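Local coordinates for uncharacterized protein (Streptomyces malaysiense, PDB 6ZYL), which catalyses the beta-hydroxylation of thioholgamide as a non-heme monooxygenase, probably with the iron and 2-oxoglutarate dependence usual for its family, at residues W127-V132 / A215-S220; T159-R164 / A199-L204; T112-R117 / F230-D235; Q140-R145 / T238-P243. All blocks are in the same frame, centred on the assembly; numbering follows the deposited sequence.

Contact 1. Residues W127-V132 / A215-S220; sequences WHQDAV and AMAHAS
Ala219 sits over one face of the Trp127 indole, its CB 3.8 Å from the centroid of the five-membered ring in a CH-pi contact. At the indole edge, near the ring plane, Ala217 O lies 3.4 Å from Trp127 CZ3. The His218 imidazole has the carbonyl O of His128 above one face, displaced toward the rim, and Asp130 at its edge. The rings of His128 and His218 meet obliquely, with planes at 63°.

His218 NE2 donates to Asp130 OD1 at 2.8 Å. The oxygen lies in the imidazole plane, yet the bond reaches the carboxylate from above, 47° out of its plane. Asp130 OD2 is taken by His212, so each carboxylate oxygen has a histidine partner. His218 chi1 of 55°, which puts CG between the backbone N and the carbonyl carbon, swings the ring over beside that of His128, whose ND1 bonds back to Ala126 O. Underneath, the backbones pair both ways: His128 N to His218 O at 3.1 Å and His218 N to His128 O at 2.9 Å. On the other side of the sheet Gln129 NE2 grips Ala215 O at 2.6 Å, while Gln129 OE1 receives Leu172 N. A water accepts from Asp130 N and donates to Met216 O, joining the two segments where strand pairing gives out.

His128, Asp130 and His218 are consistent with the His-X-Asp...His facial triad that holds iron in relatives; no metal is bound in this apo model.

Contact 2. Residues T159-R164 / A199-L204; sequences TMRYAR and AVDVLL
Thr159 OG1 donates to Val202 O at 2.7 Å, and that carbonyl also accepts from the hydroxyl of Thr153, so two side-chain hydroxyls grip one backbone oxygen. Thr159 can do this because OG1 stands opposite its own backbone N (chi1 -167°), on the side where Val202 passes. A valine in its place would fill much the same volume, but Val202 O would probably lose one of its two hydroxyl donors, leaving the chain after strand 200-201 less firmly held.

The backbone bonds follow an antiparallel register in the smaller, four-stranded sheet, probably part of the family's jelly-roll core. Val202 N gives to Met160 O at 2.9 Å, Tyr162 N to Val200 O at 2.8 Å, and Val200 N to Tyr162 O at 2.9 Å. Arg161 and Asp201 form the non-hydrogen-bonded pair and run side by side, yet it is the aliphatic CG of Arg161 that meets Asp201 OD1, at 3.3 Å. The guanidinium goes elsewhere, its NE forming a salt bridge with Glu196.

On the opposite face of the sheet Val202 CG2 lies over the Tyr162 ring, 3.5 Å from its centroid and 18° off the normal. Tyr162 OH reaches past it to Ser210 OG and His212 ND1. Farther out, Val200 CG2 covers one face of the Arg164 guanidinium, 3.5 Å from NH1.

The polar groups are thus sorted: inward-facing amides and carbonyls bond across the pair, the backbones of Arg161 and Ala163 bond on to strand 217-220, and the polar ends of Arg161 and Tyr162 tie the edge strand 200-201 and its neighbour to the rest.

Contact 3. Residues T112-R117 / F230-D235; sequences TNLFIR and FNFAID
Ile116 spreads over the ring of Phe230 across a non-hydrogen-bonded antiparallel pair. At CB the side chain forks. The CG2 branch, anti to the backbone N, comes over the ring centre, 3.8 Å from the centroid and 12° off the normal: a CH-pi contact. The CG1 branch stays on the same face but slides out past the CD2-CE2 rim, CG1 itself 3.5 Å from Phe230 CD2. At the tip, CD1 is 3.6 Å from Phe230 CE2. Helix 46-66 closes over the same patch, with Leu60 against Ile116 and Leu53 against Phe230.

On this face Thr112 also turns its methyl CG2 to Phe232 CZ, 3.6 Å away, and its hydroxyl to His80. The other face carries Asn113, Phe115, Asn231 and Ala233. There Phe115 CE2 meets Ala233 CB at 3.6 Å, and Asn113 CB lies above the Phe115 ring, toward its rim. Asn113 ND2 donates to a water at 2.8 Å, which reaches Ala233 O and Asp235 OD2 only weakly.

Asn113 and Ala233 exchange backbone bonds in both directions, as do Phe115 and Asn231; Ala233 N to Asn113 O, at 2.8 Å, is nearly straight at 173°.

Two chemistries therefore share this strand pair in the larger sheet of the probable jelly-roll core. The face of Ile116 and Phe230 is largely apolar and packed against helices 46-66 and 84-90, while that of Asn113 and Phe115 mixes amides, water and an aromatic ring, with a tartrate, probably from crystallisation, nearby.

Contact 4. Residues Q140-R145 / T238-P243; sequences QQHAAR and TPRVSP
Thr238 opens a type I beta turn, running to Val241, that folds over His142 where the short helix 139-142 passes into strand 143-149. The turn begins with an ST turn: Thr238 OG1 accepts from Arg240 N at 3.1 Å. The contact's one hydrogen bond between backbones runs from Thr238 N to His142 O at 3.2 Å, with an N-H...O angle of 149°. It lies just beyond the antiparallel pairing of strands 143-149 and 229-237, where Ala144 bonds Tyr236.

The His142 imidazole lies between two CB methylenes. That of Arg240 is over one face, 3.8 Å from the ring centroid in a CH-pi contact, and that of Gln141 covers the opposite face. Beyond CB the arginine follows the ring, bringing CD within 3.6 Å of His142 NE2 before bending at chi3 (59°), which leaves the guanidinium plane oblique to the imidazole. Thr238 OG1 comes in at the root of the ring, 3.3 Å from His142 CB. At His142 an alanine would remove the flat surface on which Arg240 lies, and the arginine would probably be left free to turn, while the backbone bond to Thr238 could remain.

Val241 adds an apolar contact. With CG2 beside its own backbone N, that methyl is the branch that meets the other segment, lying 3.6 Å from His142 CB and 4.4 Å from Ala143 CB.

How the contacts relate
Contacts 1 and 3 are buried and contact 2 only partly so; contact 4 is mostly buried too, but ends at the exposed Arg240. Contacts 1 and 2 build one four-stranded antiparallel sheet, strands 217-220 and 160-162 being neighbours in it. Contact 3 lies in the seven-stranded sheet; contact 4 joins the start of strand 143-149 in that sheet to the turn that follows strand 229-237. Arg145, in contact 4, connects the sheets: its salt bridge to Asp235 reaches contact 3, and a longer, weak ion pair reaches Asp130 of contact 1. Imidazoles and a carboxylate dominate contact 1, backbone and hydroxyl bonds contact 2, apolar side chains with regular pairing contact 3, and a turn on a histidine face contact 4.

Contact 1. Residues W127-V132 / A215-S220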
loop_
_atom_site.group_PDB
_atom_site.type_symbol
_atom_site.label_atom_id
_atom_site.label_comp_id
_atom_site.label_asym_id
_atom_site.label_seq_id
_atom_site.Cartn_x
_atom_site.Cartn_y
_atom_site.Cartn_z
ATOM N N TRP A 127 0.773 13.799 -10.341
ATOM C CA TRP A 127 -0.127 12.708 -10.685
ATOM C C TRP A 127 0.667 11.533 -11.239
ATOM O O TRP A 127 1.563 11.709 -12.070
ATOM C CB TRP A 127 -1.158 13.189 -11.700
ATOM C CG TRP A 127 -2.157 14.135 -11.111
ATOM C CD1 TRP A 127 -2.067 15.495 -11.057
ATOM C CD2 TRP A 127 -3.397 13.789 -10.482
ATOM N NE1 TRP A 127 -3.177 16.019 -10.436
ATOM C CE2 TRP A 127 -4.008 14.991 -10.074
ATOM C CE3 TRP A 127 -4.048 12.579 -10.226
ATOM C CZ2 TRP A 127 -5.241 15.019 -9.426
ATOM C CZ3 TRP A 127 -5.272 12.609 -9.581
ATOM C CH2 TRP A 127 -5.856 13.820 -9.190
ATOM N N HIS A 128 0.343 10.332 -10.769
ATOM C CA HIS A 128 1.084 9.136 -11.147
ATOM C C HIS A 128 0.295 7.913 -10.703
ATOM O O HIS A 128 -0.664 8.013 -9.933
ATOM C CB HIS A 128 2.483 9.130 -10.530
ATOM C CG HIS A 128 2.485 8.899 -9.050
ATOM N ND1 HIS A 128 2.123 9.873 -8.144
ATOM C CD2 HIS A 128 2.796 7.803 -8.318
ATOM C CE1 HIS A 128 2.217 9.389 -6.919
ATOM N NE2 HIS A 128 2.622 8.134 -6.997
ATOM N N GLN A 129 0.715 6.754 -11.205
ATOM C CA GLN A 129 0.088 5.478 -10.900
ATOM C C GLN A 129 1.061 4.594 -10.132
ATOM O O GLN A 129 2.268 4.610 -10.394
ATOM C CB GLN A 129 -0.357 4.760 -12.179
ATOM C CG GLN A 129 -1.309 5.555 -13.058
ATOM C CD GLN A 129 -1.404 4.996 -14.468
ATOM O OE1 GLN A 129 -0.397 4.839 -15.155
ATOM N NE2 GLN A 129 -2.618 4.687 -14.903
ATOM N N ASP A 130 0.528 3.812 -9.190
ATOM C CA ASP A 130 1.380 2.937 -8.392
ATOM C C ASP A 130 2.029 1.848 -9.239
ATOM O O ASP A 130 3.131 1.390 -8.919
ATOM C CB ASP A 130 0.570 2.285 -7.267
ATOM C CG ASP A 130 0.010 3.292 -6.280
ATOM O OD1 ASP A 130 0.636 4.354 -6.078
ATOM O OD2 ASP A 130 -1.059 3.011 -5.698
ATOM N N ALA A 131 1.366 1.422 -10.317
ATOM C CA ALA A 131 1.780 0.219 -11.028
ATOM C C ALA A 131 3.094 0.386 -11.780
ATOM O O ALA A 131 3.693 -0.621 -12.169
ATOM C CB ALA A 131 0.686 -0.204 -12.010
ATOM N N VAL A 132 3.566 1.621 -11.968
ATOM C CA VAL A 132 4.610 1.883 -12.960
ATOM C C VAL A 132 5.829 0.999 -12.725
ATOM O O VAL A 132 6.362 0.387 -13.659
ATOM C CB VAL A 132 4.991 3.375 -12.954
ATOM C CG1 VAL A 132 6.145 3.627 -13.916
ATOM C CG2 VAL A 132 3.786 4.231 -13.315
ATOM N N ALA A 215 -3.577 1.154 -11.236
ATOM C CA ALA A 215 -3.489 2.086 -12.354
ATOM C C ALA A 215 -4.258 3.375 -12.090
ATOM O O ALA A 215 -4.376 4.215 -12.990
ATOM C CB ALA A 215 -3.999 1.425 -13.636
ATOM N N MET A 216 -4.797 3.544 -10.885
ATOM C CA MET A 216 -5.453 4.791 -10.519
ATOM C C MET A 216 -4.415 5.904 -10.454
ATOM O O MET A 216 -3.420 5.794 -9.730
ATOM C CB MET A 216 -6.166 4.641 -9.175
ATOM C CG MET A 216 -6.617 5.952 -8.546
ATOM S SD MET A 216 -7.711 6.930 -9.592
ATOM C CE MET A 216 -8.908 5.692 -10.090
ATOM N N ALA A 217 -4.635 6.967 -11.222
ATOM C CA ALA A 217 -3.796 8.152 -11.132
ATOM C C ALA A 217 -4.160 8.922 -9.870
ATOM O O ALA A 217 -5.342 9.164 -9.603
ATOM C CB ALA A 217 -3.970 9.034 -12.366
ATOM N N HIS A 218 -3.151 9.297 -9.088
ATOM C CA HIS A 218 -3.401 10.055 -7.872
ATOM C C HIS A 218 -2.231 10.989 -7.603
ATOM O O HIS A 218 -1.131 10.815 -8.134
ATOM C CB HIS A 218 -3.644 9.136 -6.661
ATOM C CG HIS A 218 -2.553 8.140 -6.417
ATOM N ND1 HIS A 218 -1.399 8.455 -5.730
ATOM C CD2 HIS A 218 -2.448 6.832 -6.749
ATOM C CE1 HIS A 218 -0.625 7.386 -5.662
ATOM N NE2 HIS A 218 -1.237 6.388 -6.273
ATOM N N ALA A 219 -2.498 11.995 -6.774
ATOM C CA ALA A 219 -1.500 12.965 -6.356
ATOM C C ALA A 219 -1.747 13.294 -4.892
ATOM O O ALA A 219 -2.809 12.996 -4.343
ATOM C CB ALA A 219 -1.551 14.240 -7.209
ATOM N N SER A 220 -0.750 13.907 -4.261
ATOM C CA SER A 220 -0.842 14.283 -2.859
ATOM C C SER A 220 -0.210 15.651 -2.671
ATOM O O SER A 220 0.847 15.936 -3.239
ATOM C CB SER A 220 -0.154 13.254 -1.952
ATOM O OG SER A 220 -0.645 11.948 -2.201
HETATM O O HOH W 1 -2.195 3.892 -8.259
#

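Contact 2. Residues T159-R164 / A199-L204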
loop_
_atom_site.group_PDB
_atom_site.type_symbol
_atom_site.label_atom_id
_atom_site.label_comp_id
_atom_site.label_asym_id
_atom_site.label_seq_id
_atom_site.Cartn_x
_atom_site.Cartn_y
_atom_site.Cartn_z
ATOM N N THR A 159 -3.520 14.995 2.008
ATOM C CA THR A 159 -4.148 13.750 1.607
ATOM C C THR A 159 -3.981 13.509 0.106
ATOM O O THR A 159 -3.562 14.380 -0.661
ATOM C CB THR A 159 -5.631 13.746 1.979
ATOM O OG1 THR A 159 -6.148 12.413 1.858
ATOM C CG2 THR A 159 -6.420 14.677 1.070
ATOM N N MET A 160 -4.327 12.292 -0.298
ATOM C CA MET A 160 -4.266 11.856 -1.683
ATOM C C MET A 160 -5.524 12.273 -2.432
ATOM O O MET A 160 -6.618 12.340 -1.863
ATOM C CB MET A 160 -4.107 10.336 -1.706
ATOM C CG MET A 160 -3.923 9.677 -3.046
ATOM S SD MET A 160 -3.243 8.017 -2.777
ATOM C CE MET A 160 -4.476 7.292 -1.694
ATOM N N ARG A 161 -5.351 12.577 -3.716
ATOM C CA ARG A 161 -6.455 12.855 -4.624
ATOM C C ARG A 161 -6.520 11.764 -5.684
ATOM O O ARG A 161 -5.484 11.318 -6.183
ATOM C CB ARG A 161 -6.297 14.202 -5.338
ATOM C CG ARG A 161 -5.920 15.382 -4.481
ATOM C CD ARG A 161 -6.166 16.683 -5.248
ATOM N NE ARG A 161 -5.111 16.988 -6.216
ATOM C CZ ARG A 161 -3.870 17.338 -5.887
ATOM N NH1 ARG A 161 -3.519 17.417 -4.610
ATOM N NH2 ARG A 161 -2.979 17.604 -6.832
ATOM N N TYR A 162 -7.732 11.361 -6.055
ATOM C CA TYR A 162 -7.930 10.369 -7.101
ATOM C C TYR A 162 -8.447 11.026 -8.376
ATOM O O TYR A 162 -9.153 12.037 -8.329
ATOM C CB TYR A 162 -8.933 9.292 -6.678
ATOM C CG TYR A 162 -8.458 8.310 -5.637
ATOM C CD1 TYR A 162 -7.127 7.925 -5.555
ATOM C CD2 TYR A 162 -9.358 7.754 -4.740
ATOM C CE1 TYR A 162 -6.708 7.016 -4.598
ATOM C CE2 TYR A 162 -8.952 6.850 -3.790
ATOM C CZ TYR A 162 -7.631 6.483 -3.719
ATOM O OH TYR A 162 -7.248 5.581 -2.755
ATOM N N ALA A 163 -8.109 10.426 -9.518
ATOM C CA ALA A 163 -8.664 10.797 -10.820
ATOM C C ALA A 163 -9.634 9.689 -11.226
ATOM O O ALA A 163 -9.215 8.626 -11.693
ATOM C CB ALA A 163 -7.562 10.990 -11.857
ATOM N N ARG A 164 -10.928 9.936 -11.036
ATOM C CA ARG A 164 -11.944 8.927 -11.308
ATOM C C ARG A 164 -11.820 8.395 -12.730
ATOM O O ARG A 164 -11.674 9.161 -13.686
ATOM C CB ARG A 164 -13.332 9.529 -11.084
ATOM C CG ARG A 164 -14.469 8.525 -11.008
ATOM C CD ARG A 164 -15.803 9.238 -10.771
ATOM N NE ARG A 164 -16.136 9.341 -9.351
ATOM C CZ ARG A 164 -16.152 10.477 -8.659
ATOM N NH1 ARG A 164 -15.861 11.630 -9.248
ATOM N NH2 ARG A 164 -16.467 10.461 -7.371
ATOM N N ALA A 199 -10.954 15.924 -9.643
ATOM C CA ALA A 199 -10.253 15.036 -8.727
ATOM C C ALA A 199 -11.033 14.887 -7.426
ATOM O O ALA A 199 -11.799 15.770 -7.028
ATOM C CB ALA A 199 -8.849 15.568 -8.442
ATOM N N VAL A 200 -10.828 13.756 -6.757
ATOM C CA VAL A 200 -11.567 13.403 -5.550
ATOM C C VAL A 200 -10.583 13.299 -4.394
ATOM O O VAL A 200 -9.698 12.433 -4.400
ATOM C CB VAL A 200 -12.342 12.085 -5.723
ATOM C CG1 VAL A 200 -13.220 11.821 -4.509
ATOM C CG2 VAL A 200 -13.169 12.112 -6.999
ATOM N N ASP A 201 -10.746 14.174 -3.402
ATOM C CA ASP A 201 -9.954 14.095 -2.182
ATOM C C ASP A 201 -10.331 12.845 -1.394
ATOM O O ASP A 201 -11.515 12.572 -1.176
ATOM C CB ASP A 201 -10.185 15.337 -1.321
ATOM C CG ASP A 201 -9.256 16.483 -1.674
ATOM O OD1 ASP A 201 -8.262 16.261 -2.393
ATOM O OD2 ASP A 201 -9.522 17.614 -1.218
ATOM N N VAL A 202 -9.327 12.092 -0.951
ATOM C CA VAL A 202 -9.554 10.871 -0.182
ATOM C C VAL A 202 -9.623 11.272 1.289
ATOM O O VAL A 202 -8.599 11.389 1.965
ATOM C CB VAL A 202 -8.469 9.826 -0.441
ATOM C CG1 VAL A 202 -8.803 8.529 0.282
ATOM C CG2 VAL A 202 -8.318 9.587 -1.936
ATOM N N LEU A 203 -10.840 11.475 1.785
ATOM C CA LEU A 203 -11.082 11.975 3.133
ATOM C C LEU A 203 -11.624 10.842 3.991
ATOM O O LEU A 203 -12.694 10.295 3.703
ATOM C CB LEU A 203 -12.058 13.149 3.103
ATOM C CG LEU A 203 -11.644 14.278 2.155
ATOM C CD1 LEU A 203 -12.737 15.328 2.041
ATOM C CD2 LEU A 203 -10.334 14.908 2.618
ATOM N N LEU A 204 -10.891 10.507 5.049
ATOM C CA LEU A 204 -11.187 9.329 5.846
ATOM C C LEU A 204 -11.114 9.651 7.329
ATOM O O LEU A 204 -10.244 10.408 7.766
ATOM C CB LEU A 204 -10.196 8.198 5.535
ATOM C CG LEU A 204 -10.055 7.739 4.085
ATOM C CD1 LEU A 204 -8.846 6.826 3.933
ATOM C CD2 LEU A 204 -11.321 7.036 3.639
#

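Contact 3. Residues T112-R117 / F230-D235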
loop_
_atom_site.group_PDB
_atom_site.type_symbol
_atom_site.label_atom_id
_atom_site.label_comp_id
_atom_site.label_asym_id
_atom_site.label_seq_id
_atom_site.Cartn_x
_atom_site.Cartn_y
_atom_site.Cartn_z
ATOM N N THR A 112 3.745 -3.870 1.729
ATOM C CA THR A 112 3.181 -2.862 2.616
ATOM C C THR A 112 4.057 -1.620 2.566
ATOM O O THR A 112 5.273 -1.705 2.365
ATOM C CB THR A 112 3.053 -3.354 4.069
ATOM O OG1 THR A 112 4.285 -3.937 4.507
ATOM C CG2 THR A 112 1.925 -4.376 4.188
ATOM N N ASN A 113 3.423 -0.464 2.744
ATOM C CA ASN A 113 4.103 0.821 2.685
ATOM C C ASN A 113 3.572 1.722 3.786
ATOM O O ASN A 113 2.364 1.763 4.035
ATOM C CB ASN A 113 3.889 1.519 1.331
ATOM C CG ASN A 113 4.849 1.042 0.267
ATOM O OD1 ASN A 113 5.961 1.554 0.141
ATOM N ND2 ASN A 113 4.421 0.060 -0.515
ATOM N N LEU A 114 4.476 2.444 4.440
ATOM C CA LEU A 114 4.112 3.551 5.313
ATOM C C LEU A 114 4.279 4.841 4.519
ATOM O O LEU A 114 5.378 5.141 4.045
ATOM C CB LEU A 114 4.975 3.575 6.573
ATOM C CG LEU A 114 4.377 2.914 7.814
ATOM C CD1 LEU A 114 5.430 2.842 8.918
ATOM C CD2 LEU A 114 3.139 3.649 8.299
ATOM N N PHE A 115 3.188 5.580 4.351
ATOM C CA PHE A 115 3.196 6.879 3.679
ATOM C C PHE A 115 2.898 7.926 4.746
ATOM O O PHE A 115 1.746 8.103 5.153
ATOM C CB PHE A 115 2.181 6.919 2.541
ATOM C CG PHE A 115 2.510 5.993 1.404
ATOM C CD1 PHE A 115 3.771 6.000 0.826
ATOM C CD2 PHE A 115 1.559 5.117 0.912
ATOM C CE1 PHE A 115 4.075 5.149 -0.220
ATOM C CE2 PHE A 115 1.855 4.264 -0.135
ATOM C CZ PHE A 115 3.115 4.281 -0.702
ATOM N N ILE A 116 3.942 8.603 5.212
ATOM C CA ILE A 116 3.840 9.574 6.293
ATOM C C ILE A 116 4.176 10.949 5.738
ATOM O O ILE A 116 5.238 11.139 5.134
ATOM C CB ILE A 116 4.772 9.216 7.465
ATOM C CG1 ILE A 116 4.421 7.829 8.011
ATOM C CG2 ILE A 116 4.677 10.261 8.565
ATOM C CD1 ILE A 116 5.531 7.187 8.815
ATOM N N ARG A 117 3.267 11.899 5.930
ATOM C CA ARG A 117 3.499 13.291 5.563
ATOM C C ARG A 117 3.558 14.111 6.842
ATOM O O ARG A 117 2.510 14.419 7.432
ATOM C CB ARG A 117 2.393 13.793 4.634
ATOM C CG ARG A 117 2.342 13.005 3.330
ATOM C CD ARG A 117 1.431 13.643 2.301
ATOM N NE ARG A 117 2.142 14.603 1.461
ATOM C CZ ARG A 117 2.855 14.277 0.387
ATOM N NH1 ARG A 117 2.956 13.010 0.009
ATOM N NH2 ARG A 117 3.466 15.223 -0.313
ATOM N N PHE A 230 -0.508 9.892 8.753
ATOM C CA PHE A 230 0.034 8.537 8.709
ATOM C C PHE A 230 -0.927 7.630 7.955
ATOM O O PHE A 230 -2.089 7.487 8.352
ATOM C CB PHE A 230 0.266 7.978 10.118
ATOM C CG PHE A 230 1.447 8.568 10.829
ATOM C CD1 PHE A 230 1.409 9.870 11.295
ATOM C CD2 PHE A 230 2.587 7.815 11.049
ATOM C CE1 PHE A 230 2.491 10.416 11.953
ATOM C CE2 PHE A 230 3.675 8.355 11.704
ATOM C CZ PHE A 230 3.628 9.659 12.158
ATOM N N ASN A 231 -0.436 6.989 6.898
ATOM C CA ASN A 231 -1.225 6.035 6.133
ATOM C C ASN A 231 -0.408 4.775 5.889
ATOM O O ASN A 231 0.801 4.839 5.641
ATOM C CB ASN A 231 -1.688 6.644 4.814
ATOM C CG ASN A 231 -2.681 7.776 5.021
ATOM O OD1 ASN A 231 -2.293 8.917 5.269
ATOM N ND2 ASN A 231 -3.968 7.458 4.938
ATOM N N PHE A 232 -1.080 3.632 5.979
ATOM C CA PHE A 232 -0.476 2.310 5.854
ATOM C C PHE A 232 -1.121 1.637 4.649
ATOM O O PHE A 232 -2.324 1.349 4.664
ATOM C CB PHE A 232 -0.684 1.511 7.140
ATOM C CG PHE A 232 -0.159 0.111 7.086
ATOM C CD1 PHE A 232 1.203 -0.137 7.037
ATOM C CD2 PHE A 232 -1.031 -0.963 7.105
ATOM C CE1 PHE A 232 1.682 -1.433 6.994
ATOM C CE2 PHE A 232 -0.559 -2.260 7.061
ATOM C CZ PHE A 232 0.799 -2.495 7.007
ATOM N N ALA A 233 -0.331 1.405 3.605
ATOM C CA ALA A 233 -0.829 0.905 2.330
ATOM C C ALA A 233 -0.480 -0.567 2.166
ATOM O O ALA A 233 0.638 -0.992 2.470
ATOM C CB ALA A 233 -0.246 1.708 1.166
ATOM N N ILE A 234 -1.443 -1.339 1.666
ATOM C CA ILE A 234 -1.313 -2.784 1.542
ATOM C C ILE A 234 -1.677 -3.169 0.118
ATOM O O ILE A 234 -2.786 -2.875 -0.342
ATOM C CB ILE A 234 -2.215 -3.538 2.533
ATOM C CG1 ILE A 234 -2.160 -2.905 3.921
ATOM C CG2 ILE A 234 -1.816 -5.006 2.605
ATOM C CD1 ILE A 234 -3.328 -3.312 4.814
ATOM N N ASP A 235 -0.757 -3.834 -0.572
ATOM C CA ASP A 235 -1.018 -4.343 -1.911
ATOM C C ASP A 235 -1.525 -5.776 -1.815
ATOM O O ASP A 235 -0.800 -6.667 -1.358
ATOM C CB ASP A 235 0.240 -4.280 -2.771
ATOM C CG ASP A 235 0.585 -2.870 -3.186
ATOM O OD1 ASP A 235 -0.348 -2.109 -3.519
ATOM O OD2 ASP A 235 1.782 -2.517 -3.168
HETATM O O HOH W 2 1.789 -0.850 -0.386
#

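Contact 4. Residues Q140-R145 / T238-P243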
loop_
_atom_site.group_PDB
_atom_site.type_symbol
_atom_site.label_atom_id
_atom_site.label_comp_id
_atom_site.label_asym_id
_atom_site.label_seq_id
_atom_site.Cartn_x
_atom_site.Cartn_y
_atom_site.Cartn_z
ATOM N N GLN A 140 -4.497 -5.492 -13.551
ATOM C CA GLN A 140 -5.641 -4.855 -14.188
ATOM C C GLN A 140 -6.952 -5.387 -13.626
ATOM O O GLN A 140 -7.895 -4.620 -13.400
ATOM C CB GLN A 140 -5.565 -5.066 -15.699
ATOM C CG GLN A 140 -4.384 -4.358 -16.360
ATOM C CD GLN A 140 -3.096 -5.172 -16.326
ATOM O OE1 GLN A 140 -2.955 -6.110 -15.541
ATOM N NE2 GLN A 140 -2.146 -4.805 -17.176
ATOM N N GLN A 141 -7.025 -6.694 -13.373
ATOM C CA GLN A 141 -8.226 -7.302 -12.830
ATOM C C GLN A 141 -8.043 -7.912 -11.448
ATOM O O GLN A 141 -9.049 -8.202 -10.789
ATOM C CB GLN A 141 -8.742 -8.404 -13.774
ATOM C CG GLN A 141 -9.262 -7.905 -15.108
ATOM C CD GLN A 141 -10.439 -6.963 -14.960
ATOM O OE1 GLN A 141 -11.321 -7.178 -14.128
ATOM N NE2 GLN A 141 -10.455 -5.908 -15.765
ATOM N N HIS A 142 -6.808 -8.108 -10.982
ATOM C CA HIS A 142 -6.561 -9.002 -9.857
ATOM C C HIS A 142 -5.664 -8.379 -8.793
ATOM O O HIS A 142 -4.940 -9.092 -8.092
ATOM C CB HIS A 142 -5.950 -10.313 -10.352
ATOM C CG HIS A 142 -6.742 -10.976 -11.437
ATOM N ND1 HIS A 142 -8.018 -11.453 -11.235
ATOM C CD2 HIS A 142 -6.445 -11.231 -12.733
ATOM C CE1 HIS A 142 -8.472 -11.979 -12.358
ATOM N NE2 HIS A 142 -7.536 -11.859 -13.283
ATOM N N ALA A 143 -5.713 -7.059 -8.636
ATOM C CA ALA A 143 -4.935 -6.413 -7.591
ATOM C C ALA A 143 -5.654 -5.160 -7.116
ATOM O O ALA A 143 -6.466 -4.571 -7.832
ATOM C CB ALA A 143 -3.523 -6.061 -8.073
ATOM N N ALA A 144 -5.328 -4.755 -5.891
ATOM C CA ALA A 144 -5.871 -3.543 -5.297
ATOM C C ALA A 144 -4.962 -3.130 -4.150
ATOM O O ALA A 144 -4.405 -3.985 -3.455
ATOM C CB ALA A 144 -7.304 -3.754 -4.795
ATOM N N ARG A 145 -4.803 -1.823 -3.969
ATOM C CA ARG A 145 -4.045 -1.275 -2.853
ATOM C C ARG A 145 -5.022 -0.742 -1.812
ATOM O O ARG A 145 -5.876 0.094 -2.127
ATOM C CB ARG A 145 -3.099 -0.168 -3.314
ATOM C CG ARG A 145 -2.376 0.521 -2.167
ATOM C CD ARG A 145 -1.216 1.374 -2.658
ATOM N NE ARG A 145 -0.097 0.558 -3.122
ATOM C CZ ARG A 145 1.097 1.043 -3.444
ATOM N NH1 ARG A 145 1.331 2.343 -3.351
ATOM N NH2 ARG A 145 2.057 0.227 -3.856
ATOM N N THR A 238 -4.195 -11.574 -6.270
ATOM C CA THR A 238 -4.600 -12.964 -6.386
ATOM C C THR A 238 -3.503 -13.764 -7.070
ATOM O O THR A 238 -2.559 -13.200 -7.633
ATOM C CB THR A 238 -5.902 -13.080 -7.182
ATOM O OG1 THR A 238 -5.605 -13.052 -8.583
ATOM C CG2 THR A 238 -6.857 -11.951 -6.831
ATOM N N PRO A 239 -3.598 -15.097 -7.052
ATOM C CA PRO A 239 -2.591 -15.914 -7.753
ATOM C C PRO A 239 -2.600 -15.740 -9.265
ATOM O O PRO A 239 -1.735 -16.314 -9.939
ATOM C CB PRO A 239 -2.957 -17.355 -7.360
ATOM C CG PRO A 239 -3.845 -17.226 -6.141
ATOM C CD PRO A 239 -4.575 -15.917 -6.314
ATOM N N ARG A 240 -3.546 -14.983 -9.822
ATOM C CA ARG A 240 -3.535 -14.685 -11.247
ATOM C C ARG A 240 -2.609 -13.527 -11.594
ATOM O O ARG A 240 -2.363 -13.283 -12.780
ATOM C CB ARG A 240 -4.954 -14.379 -11.736
ATOM C CG ARG A 240 -5.885 -15.584 -11.707
ATOM C CD ARG A 240 -7.153 -15.346 -12.525
ATOM N NE ARG A 240 -6.863 -15.040 -13.924
ATOM C CZ ARG A 240 -6.998 -15.901 -14.928
ATOM N NH1 ARG A 240 -7.425 -17.136 -14.700
ATOM N NH2 ARG A 240 -6.707 -15.524 -16.165
ATOM N N VAL A 241 -2.104 -12.804 -10.598
ATOM C CA VAL A 241 -1.061 -11.812 -10.825
ATOM C C VAL A 241 0.276 -12.533 -10.905
ATOM O O VAL A 241 0.545 -13.459 -10.131
ATOM C CB VAL A 241 -1.061 -10.754 -9.708
ATOM C CG1 VAL A 241 0.046 -9.733 -9.946
ATOM C CG2 VAL A 241 -2.419 -10.069 -9.620
ATOM N N SER A 242 1.120 -12.121 -11.844
ATOM C CA SER A 242 2.430 -12.726 -12.004
ATOM C C SER A 242 3.488 -11.641 -12.178
ATOM O O SER A 242 3.214 -10.593 -12.768
ATOM C CB SER A 242 2.465 -13.669 -13.214
ATOM O OG SER A 242 2.356 -12.951 -14.428
ATOM N N PRO A 243 4.694 -11.867 -11.660
ATOM C CA PRO A 243 5.772 -10.894 -11.892
ATOM C C PRO A 243 6.187 -10.871 -13.355
ATOM O O PRO A 243 6.304 -11.912 -14.006
ATOM C CB PRO A 243 6.911 -11.391 -10.991
ATOM C CG PRO A 243 6.613 -12.836 -10.736
ATOM C CD PRO A 243 5.114 -12.982 -10.791
#